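Local atomic coordinates of putative lipoprotein (Bacteroides ovatus, PDB entry 3OQQ), a protein that is of unknown function but is a putative lipoprotein, probably extracellular, that binds several calcium ions and is rich in antiparallel strands. Residues D140-D144 with F408-D413; D206-L212 with A225-T231; T330-F335 with H346-A351. All coordinates share one frame; numbering follows the deposited sequence.

In the fold
The three contacts lie in different parts of a fold rich in antiparallel strands. Contact 2 pairs a hairpin, contact 3 joins the start of strand 333-339 to the loop that follows strand 343-346, and contact 1 sets a loop between strands 122-131 and 150-161 against helix 408-413. Along the chain, contacts 2 and 3 follow one another inside the loop that contact 1 closes. Contacts 1 and 2 lie on opposite sides of the chain's centre, about 41 Å apart between centres, whereas contacts 1 and 3 come within about 7 Å at their nearest atoms. A calcium ion lies about 10 Å from the side chain of Trp142, and a calcium ion about 14 Å from that of Met347.

Contact 1 (D140-D144 with F408-D413); sequences DSWYD and FTKWVD
The Tyr143 ring carries the methyl CG2 of Thr409 over the centre of one face, while a water lies in the plane at its hydroxyl edge. The methyl sits 3.6 Å from the ring centroid and only 11° off the normal, a CH-pi contact almost straight above the ring. It is put there by the Thr409 torsion (chi1 69°), which leaves CG2 beside the backbone N and opposite the carbonyl carbon. Phe408 is used differently: CB of Tyr143 and CZ3 of Trp142 lie at its edge, and CG2 of Val412, one helical turn on, covers part of one face. CE2 of Phe408 comes 3.6 Å from Tyr143 CB. The six-membered ring of Trp142 meets that of Phe408 obliquely, with planes 85° apart and Trp142 CH2 3.7 Å from Phe408 CZ. Trp142 CZ2 reaches CG1 of Val412 at 3.8 Å, so the indole rests against two residues one turn apart on helix 408-413. Tyr143 CD2 in turn lies over the centre of one face of the indole. Outside the pair, Phe401 and Trp422 meet Phe408 edge-to-face, and Arg402 of helix 401-404 touches both Tyr143 and Thr409.

At the outer end a single water joins the two segments, 2.9 Å from Tyr143 OH and donating to Asp413 OD1. With an alanine in place of Tyr143 the ring is gone, and the Thr409 methyl would probably lose its aromatic platform and the water its phenolic partner. No direct hydrogen bond crosses between the segments, and the chemistry is therefore that of apolar and aromatic surfaces fitted together, with a water-mediated polar link from the phenol to the acidic side chain.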
# COMPACT_ATOMS: atom_id res chain seq x y z
N ASP A 140 8.88 23.29 12.49
CA ASP A 140 10.10 23.49 11.70
C ASP A 140 10.87 22.17 11.66
O ASP A 140 11.20 21.69 10.58
CB ASP A 140 10.98 24.64 12.24
CG ASP A 140 10.52 26.03 11.85
OD1 ASP A 140 10.08 26.21 10.69
OD2 ASP A 140 10.64 26.95 12.70
N SER A 141 11.01 21.52 12.84
CA SER A 141 11.59 20.16 12.89
C SER A 141 10.40 19.24 12.67
O SER A 141 9.76 18.79 13.63
CB SER A 141 12.31 19.91 14.21
OG SER A 141 13.33 20.88 14.41
N TRP A 142 10.02 19.10 11.39
CA TRP A 142 8.82 18.36 10.99
C TRP A 142 8.80 16.92 11.52
O TRP A 142 7.73 16.39 11.76
CB TRP A 142 8.64 18.40 9.47
CG TRP A 142 9.74 17.77 8.68
CD1 TRP A 142 10.80 18.40 8.09
CD2 TRP A 142 9.82 16.38 8.28
NE1 TRP A 142 11.53 17.50 7.34
CE2 TRP A 142 10.96 16.25 7.46
CE3 TRP A 142 9.04 15.24 8.54
CZ2 TRP A 142 11.35 15.03 6.90
CZ3 TRP A 142 9.43 14.02 8.01
CH2 TRP A 142 10.59 13.92 7.22
N TYR A 143 9.97 16.32 11.78
CA TYR A 143 10.02 14.95 12.28
C TYR A 143 9.86 14.90 13.83
O TYR A 143 10.02 13.86 14.43
CB TYR A 143 11.30 14.24 11.81
CG TYR A 143 12.48 15.17 11.64
CD1 TYR A 143 13.07 15.79 12.74
CD2 TYR A 143 13.01 15.42 10.39
CE1 TYR A 143 14.17 16.63 12.59
CE2 TYR A 143 14.12 16.26 10.23
CZ TYR A 143 14.69 16.86 11.33
OH TYR A 143 15.76 17.72 11.17
N ASP A 144 9.48 16.04 14.44
CA ASP A 144 9.11 16.17 15.84
C ASP A 144 7.58 15.93 15.97
O ASP A 144 7.04 15.81 17.08
CB ASP A 144 9.52 17.55 16.41
CG ASP A 144 10.88 17.54 17.09
OD1 ASP A 144 11.35 16.46 17.49
OD2 ASP A 144 11.44 18.63 17.28
N PHE A 408 15.99 7.77 12.07
CA PHE A 408 15.17 8.42 11.03
C PHE A 408 15.85 9.66 10.45
O PHE A 408 15.99 9.73 9.22
CB PHE A 408 13.77 8.80 11.57
CG PHE A 408 12.82 9.41 10.55
CD1 PHE A 408 12.34 8.67 9.47
CD2 PHE A 408 12.39 10.73 10.68
CE1 PHE A 408 11.45 9.23 8.55
CE2 PHE A 408 11.48 11.28 9.77
CZ PHE A 408 11.01 10.52 8.72
N THR A 409 16.25 10.64 11.29
CA THR A 409 16.84 11.90 10.75
C THR A 409 18.15 11.63 10.02
O THR A 409 18.43 12.31 9.03
CB THR A 409 17.01 13.00 11.80
OG1 THR A 409 18.02 12.60 12.72
CG2 THR A 409 15.70 13.30 12.55
N LYS A 410 18.90 10.58 10.43
CA LYS A 410 20.14 10.19 9.75
C LYS A 410 19.85 9.81 8.29
O LYS A 410 20.58 10.21 7.40
CB LYS A 410 20.85 9.04 10.48
CG LYS A 410 21.65 9.49 11.69
CD LYS A 410 22.18 8.29 12.47
CE LYS A 410 22.93 8.71 13.71
NZ LYS A 410 23.24 7.55 14.59
N TRP A 411 18.78 9.05 8.07
CA TRP A 411 18.30 8.65 6.75
C TRP A 411 17.76 9.88 5.99
O TRP A 411 18.12 10.09 4.82
CB TRP A 411 17.22 7.59 6.90
CG TRP A 411 16.57 7.16 5.62
CD1 TRP A 411 17.08 6.30 4.69
CD2 TRP A 411 15.21 7.42 5.23
NE1 TRP A 411 16.15 6.07 3.71
CE2 TRP A 411 14.99 6.73 4.02
CE3 TRP A 411 14.14 8.13 5.81
CZ2 TRP A 411 13.75 6.74 3.37
CZ3 TRP A 411 12.91 8.12 5.18
CH2 TRP A 411 12.72 7.44 3.97
N VAL A 412 16.90 10.68 6.66
CA VAL A 412 16.33 11.89 6.04
C VAL A 412 17.46 12.81 5.57
O VAL A 412 17.53 13.12 4.37
CB VAL A 412 15.33 12.65 6.96
CG1 VAL A 412 14.92 14.00 6.32
CG2 VAL A 412 14.07 11.81 7.24
N ASP A 413 18.33 13.22 6.49
CA ASP A 413 19.37 14.23 6.23
C ASP A 413 20.47 13.74 5.30
O ASP A 413 21.08 14.57 4.65
CB ASP A 413 19.91 14.78 7.56
CG ASP A 413 18.82 15.61 8.25
OD1 ASP A 413 18.26 16.52 7.59
OD2 ASP A 413 18.50 15.33 9.42
O HOH W 1 16.43 18.07 8.38

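Contact 2 (D206-L212 with A225-T231); sequences DRITASL and AKEELST
Strands 205-215 and 221-230 form an antiparallel beta hairpin in which residues 206-212 pair with 225-230, and Thr231 follows as loop. The axes of 206-212 and 225-228 approach to 4.6 Å and run antiparallel at 174°. Leu212 with Ala225, Ala210 with Glu227 and Ile208 with Ser230 are hydrogen-bonded pairs, the bond from Ala225 N to Leu212 O being weak. The Ala210-Glu227 pair is bonded in both directions, Ala210 N to Glu227 O at 2.9 Å, each donor lying nearly in line with the partner's C=O.

Between Ala210 and Ile208 the register slips by one. Leu229 and Ser230 both face Ile208 in a G1 beta bulge, with Leu229 in a left-handed backbone conformation. The extra amide is not wasted, because Leu229 N points almost straight at the hydroxyl of Thr209, with OG1 2.8 Å away and an angle of 175° at the hydrogen. Thr209 chi1 (-71°) swings OG1 to the side of its own N, which leaves CG2 near Glu227 O, with Glu228 only loosely beside it.

Arg207 bends at chi2 so that NH1 donates to the carbonyl of the bulge residue, Leu229 O, at 2.9 Å. CG2 of Thr231 lies 3.4 Å from Arg207 NE, over one face of the guanidinium. Near the other end, Ser211 OG touches Lys226 CG, and a water links that hydroxyl to Lys226 NZ.

On its far edge strand 205-215 pairs with strand 298-307, where Asp206 and Arg207 both face Ile306 in a classic bulge. The face bearing Ile208, Ala210 and Leu212 packs on strand 253-263, and Val235 of strand 234-242 touches Ile208, Ala210 and Ser230.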
# COMPACT_ATOMS: atom_id res chain seq x y z
N ASP A 206 -13.14 -3.26 -15.97
CA ASP A 206 -14.45 -3.79 -16.35
C ASP A 206 -15.37 -3.81 -15.14
O ASP A 206 -16.42 -3.17 -15.18
CB ASP A 206 -14.28 -5.22 -16.95
CG ASP A 206 -15.55 -5.95 -17.38
OD1 ASP A 206 -16.64 -5.35 -17.34
OD2 ASP A 206 -15.44 -7.13 -17.75
N ARG A 207 -14.97 -4.52 -14.07
CA ARG A 207 -15.75 -4.71 -12.85
C ARG A 207 -15.04 -4.25 -11.63
O ARG A 207 -13.81 -4.36 -11.52
CB ARG A 207 -16.11 -6.21 -12.62
CG ARG A 207 -16.74 -6.97 -13.77
CD ARG A 207 -18.12 -6.44 -14.08
NE ARG A 207 -18.72 -7.04 -15.26
CZ ARG A 207 -19.83 -7.77 -15.25
NH1 ARG A 207 -20.46 -8.01 -14.10
NH2 ARG A 207 -20.33 -8.26 -16.38
N ILE A 208 -15.85 -3.83 -10.65
CA ILE A 208 -15.39 -3.45 -9.31
C ILE A 208 -16.10 -4.33 -8.28
O ILE A 208 -17.33 -4.42 -8.31
CB ILE A 208 -15.68 -1.95 -9.02
CG1 ILE A 208 -14.93 -0.99 -9.97
CG2 ILE A 208 -15.43 -1.59 -7.53
CD1 ILE A 208 -15.50 0.39 -10.02
N THR A 209 -15.34 -4.91 -7.34
CA THR A 209 -15.90 -5.58 -6.17
C THR A 209 -15.38 -4.77 -5.00
O THR A 209 -14.18 -4.55 -4.91
CB THR A 209 -15.60 -7.07 -6.13
OG1 THR A 209 -16.36 -7.70 -7.15
CG2 THR A 209 -15.94 -7.70 -4.77
N ALA A 210 -16.28 -4.24 -4.15
CA ALA A 210 -15.83 -3.44 -3.01
C ALA A 210 -16.46 -3.96 -1.74
O ALA A 210 -17.67 -4.20 -1.73
CB ALA A 210 -16.18 -1.97 -3.23
N SER A 211 -15.65 -4.17 -0.68
CA SER A 211 -16.08 -4.70 0.62
C SER A 211 -15.53 -3.92 1.79
O SER A 211 -14.39 -3.43 1.77
CB SER A 211 -15.63 -6.15 0.79
OG SER A 211 -15.87 -6.96 -0.35
N LEU A 212 -16.36 -3.80 2.81
CA LEU A 212 -16.03 -3.26 4.13
C LEU A 212 -16.00 -4.46 5.03
O LEU A 212 -16.94 -5.26 5.00
CB LEU A 212 -17.05 -2.23 4.59
CG LEU A 212 -16.90 -0.86 3.93
CD1 LEU A 212 -18.12 0.02 4.23
CD2 LEU A 212 -15.58 -0.20 4.34
N ALA A 225 -20.26 -4.86 4.63
CA ALA A 225 -20.90 -4.45 3.37
C ALA A 225 -20.10 -4.98 2.21
O ALA A 225 -18.89 -5.16 2.32
CB ALA A 225 -21.01 -2.93 3.25
N LYS A 226 -20.76 -5.21 1.08
CA LYS A 226 -20.12 -5.72 -0.13
C LYS A 226 -21.02 -5.51 -1.29
O LYS A 226 -22.24 -5.64 -1.17
CB LYS A 226 -19.80 -7.23 0.02
CG LYS A 226 -19.07 -7.88 -1.15
CD LYS A 226 -18.78 -9.34 -0.82
CE LYS A 226 -17.58 -9.87 -1.56
NZ LYS A 226 -17.13 -11.18 -1.03
N GLU A 227 -20.41 -5.14 -2.42
CA GLU A 227 -21.02 -5.03 -3.74
C GLU A 227 -20.08 -5.77 -4.66
O GLU A 227 -18.90 -5.43 -4.72
CB GLU A 227 -21.26 -3.58 -4.18
CG GLU A 227 -22.13 -3.50 -5.43
CD GLU A 227 -22.65 -2.12 -5.77
OE1 GLU A 227 -22.91 -1.31 -4.85
OE2 GLU A 227 -22.86 -1.87 -6.98
N GLU A 228 -20.60 -6.75 -5.39
CA GLU A 228 -19.78 -7.62 -6.25
C GLU A 228 -19.93 -7.37 -7.74
O GLU A 228 -21.04 -7.20 -8.25
CB GLU A 228 -20.14 -9.08 -5.99
CG GLU A 228 -19.63 -9.61 -4.67
CD GLU A 228 -19.66 -11.12 -4.61
OE1 GLU A 228 -18.71 -11.76 -5.12
OE2 GLU A 228 -20.66 -11.66 -4.08
N LEU A 229 -18.78 -7.43 -8.45
CA LEU A 229 -18.65 -7.39 -9.92
C LEU A 229 -19.52 -6.30 -10.59
O LEU A 229 -20.19 -6.54 -11.59
CB LEU A 229 -19.02 -8.79 -10.49
CG LEU A 229 -18.30 -9.99 -9.87
CD1 LEU A 229 -18.95 -11.28 -10.30
CD2 LEU A 229 -16.85 -10.02 -10.25
N SER A 230 -19.47 -5.08 -10.04
CA SER A 230 -20.26 -3.97 -10.54
C SER A 230 -19.63 -3.37 -11.80
O SER A 230 -18.41 -3.25 -11.89
CB SER A 230 -20.37 -2.90 -9.46
OG SER A 230 -21.12 -1.81 -9.96
N THR A 231 -20.48 -2.95 -12.74
CA THR A 231 -20.07 -2.29 -13.99
C THR A 231 -20.17 -0.78 -13.85
O THR A 231 -19.89 -0.07 -14.82
CB THR A 231 -20.94 -2.77 -15.16
OG1 THR A 231 -22.32 -2.53 -14.86
CG2 THR A 231 -20.68 -4.23 -15.52
O HOH W 2 -15.58 -9.86 1.19

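Contact 3 (T330-F335 with H346-A351); sequences TNRQNF and HMRGYA
Asn334 reaches across to the loop at 346-351 with every part of its side chain. CB lies 3.9 Å from CD2 of Tyr350. CG is held opposite the backbone N (chi1 -176°), a torsion that extends the amide between His346 and Ala351. At the tip the two polar atoms part company. OD1 accepts from ND1 of His346 at 2.6 Å, with the amide oxygen lying in the imidazole plane at its edge, although the donor itself is tilted 34° from the plane of the amide carbonyl. ND2 gives to the backbone O of Ala351 at 2.8 Å, in the plane of both groups and on a lone pair of the acceptor. With both ends gripped, the amide is fixed in rotation. ND1 is the donor here, while the far nitrogen of the ring, NE2, is hydrogen-bonded to Glu344, whose carboxylate may polarise the imidazole; Phe336 stacks on the ring.

The residue that presents this amide is the centre of an inverse gamma turn, and it faces a type II beta turn running from Met347 to Tyr350, with Gly349 at positive phi. Strand 333-339 thus meets the turn that follows its hairpin partner, strand 343-346. From that turn Tyr350 slides past Asn334 in the opposite direction, the amide and ring planes 35° apart. Its CB lies 3.3 Å from OD1 of Asn334, its CE2 touches the carbonyls of Asn331 and Gln333, and its hydroxyl shares a water with Gln333 O. A second water, bound between Phe335 O and Met347 N, bridges the backbones, and nearby the selenomethionine methyl CE of Met347 approaches the edge of the Phe335 ring, 4.3 Å from CD2.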
# COMPACT_ATOMS: atom_id res chain seq x y z
N THR A 330 6.38 3.02 -7.44
CA THR A 330 5.89 3.48 -6.14
C THR A 330 5.10 4.80 -6.27
O THR A 330 4.17 5.01 -5.50
CB THR A 330 7.06 3.62 -5.12
OG1 THR A 330 6.51 3.87 -3.83
CG2 THR A 330 8.08 4.70 -5.48
N ASN A 331 5.47 5.66 -7.26
CA ASN A 331 4.85 6.97 -7.50
C ASN A 331 3.43 6.88 -8.05
O ASN A 331 2.75 7.89 -8.07
CB ASN A 331 5.71 7.82 -8.42
CG ASN A 331 7.11 8.04 -7.89
OD1 ASN A 331 8.08 7.62 -8.49
ND2 ASN A 331 7.23 8.68 -6.73
N ARG A 332 2.97 5.68 -8.47
CA ARG A 332 1.60 5.48 -8.97
C ARG A 332 0.61 5.19 -7.81
O ARG A 332 -0.61 5.25 -8.00
CB ARG A 332 1.57 4.35 -10.03
CG ARG A 332 2.37 4.67 -11.30
CD ARG A 332 1.63 5.53 -12.26
NE ARG A 332 2.37 5.74 -13.51
CZ ARG A 332 2.00 6.56 -14.49
NH1 ARG A 332 0.87 7.26 -14.39
NH2 ARG A 332 2.75 6.69 -15.57
N GLN A 333 1.13 4.88 -6.61
CA GLN A 333 0.30 4.62 -5.45
C GLN A 333 0.15 5.93 -4.70
O GLN A 333 0.92 6.22 -3.80
CB GLN A 333 0.89 3.51 -4.58
CG GLN A 333 1.36 2.28 -5.36
CD GLN A 333 2.10 1.31 -4.48
OE1 GLN A 333 2.49 1.63 -3.35
NE2 GLN A 333 2.31 0.11 -4.97
N ASN A 334 -0.78 6.75 -5.16
CA ASN A 334 -0.95 8.08 -4.60
C ASN A 334 -1.91 8.04 -3.40
O ASN A 334 -3.09 8.37 -3.52
CB ASN A 334 -1.39 9.08 -5.69
CG ASN A 334 -1.47 10.50 -5.18
OD1 ASN A 334 -1.14 10.78 -4.04
ND2 ASN A 334 -1.92 11.41 -5.99
N PHE A 335 -1.37 7.67 -2.24
CA PHE A 335 -2.09 7.61 -0.97
C PHE A 335 -2.41 9.01 -0.45
O PHE A 335 -1.66 9.96 -0.69
CB PHE A 335 -1.26 6.84 0.08
CG PHE A 335 -1.12 5.38 -0.28
CD1 PHE A 335 -2.21 4.52 -0.20
CD2 PHE A 335 0.10 4.87 -0.70
CE1 PHE A 335 -2.08 3.17 -0.56
CE2 PHE A 335 0.23 3.51 -1.01
CZ PHE A 335 -0.86 2.68 -0.96
N HIS A 346 -1.63 14.66 0.77
CA HIS A 346 -0.89 13.59 0.11
C HIS A 346 0.56 13.63 0.63
O HIS A 346 0.93 14.59 1.31
CB HIS A 346 -0.93 13.78 -1.43
CG HIS A 346 -2.29 13.63 -2.03
ND1 HIS A 346 -2.59 12.57 -2.85
CD2 HIS A 346 -3.39 14.42 -1.92
CE1 HIS A 346 -3.85 12.75 -3.22
NE2 HIS A 346 -4.38 13.83 -2.68
N MSE A 347 1.37 12.63 0.29
CA MSE A 347 2.80 12.65 0.67
C MSE A 347 3.56 13.60 -0.27
O MSE A 347 3.04 13.99 -1.31
CB MSE A 347 3.40 11.24 0.60
CG MSE A 347 2.67 10.25 1.49
SE MSE A 347 3.46 8.50 1.52
CE MSE A 347 3.04 7.95 -0.27
N ARG A 348 4.80 13.99 0.12
CA ARG A 348 5.62 14.89 -0.69
C ARG A 348 5.76 14.40 -2.13
O ARG A 348 6.07 13.23 -2.35
CB ARG A 348 7.01 15.03 -0.05
CG ARG A 348 7.88 16.03 -0.75
CD ARG A 348 9.26 16.13 -0.12
NE ARG A 348 10.00 17.25 -0.71
CZ ARG A 348 10.83 17.16 -1.74
NH1 ARG A 348 11.05 15.99 -2.32
NH2 ARG A 348 11.45 18.23 -2.19
N GLY A 349 5.53 15.32 -3.07
CA GLY A 349 5.67 15.06 -4.49
C GLY A 349 4.46 14.43 -5.14
O GLY A 349 4.50 14.16 -6.34
N TYR A 350 3.40 14.15 -4.36
CA TYR A 350 2.17 13.51 -4.88
C TYR A 350 1.08 14.53 -5.06
O TYR A 350 0.82 15.36 -4.17
CB TYR A 350 1.72 12.37 -3.94
CG TYR A 350 2.63 11.16 -3.98
CD1 TYR A 350 3.77 11.08 -3.19
CD2 TYR A 350 2.31 10.06 -4.77
CE1 TYR A 350 4.57 9.93 -3.17
CE2 TYR A 350 3.11 8.91 -4.78
CZ TYR A 350 4.23 8.85 -3.96
OH TYR A 350 5.01 7.72 -3.99
N ALA A 351 0.42 14.47 -6.23
CA ALA A 351 -0.61 15.41 -6.66
C ALA A 351 -1.93 15.29 -5.90
O ALA A 351 -2.36 14.18 -5.55
CB ALA A 351 -0.89 15.22 -8.15
O HOH W 3 3.13 5.94 -2.57
O HOH W 4 0.75 10.43 -1.45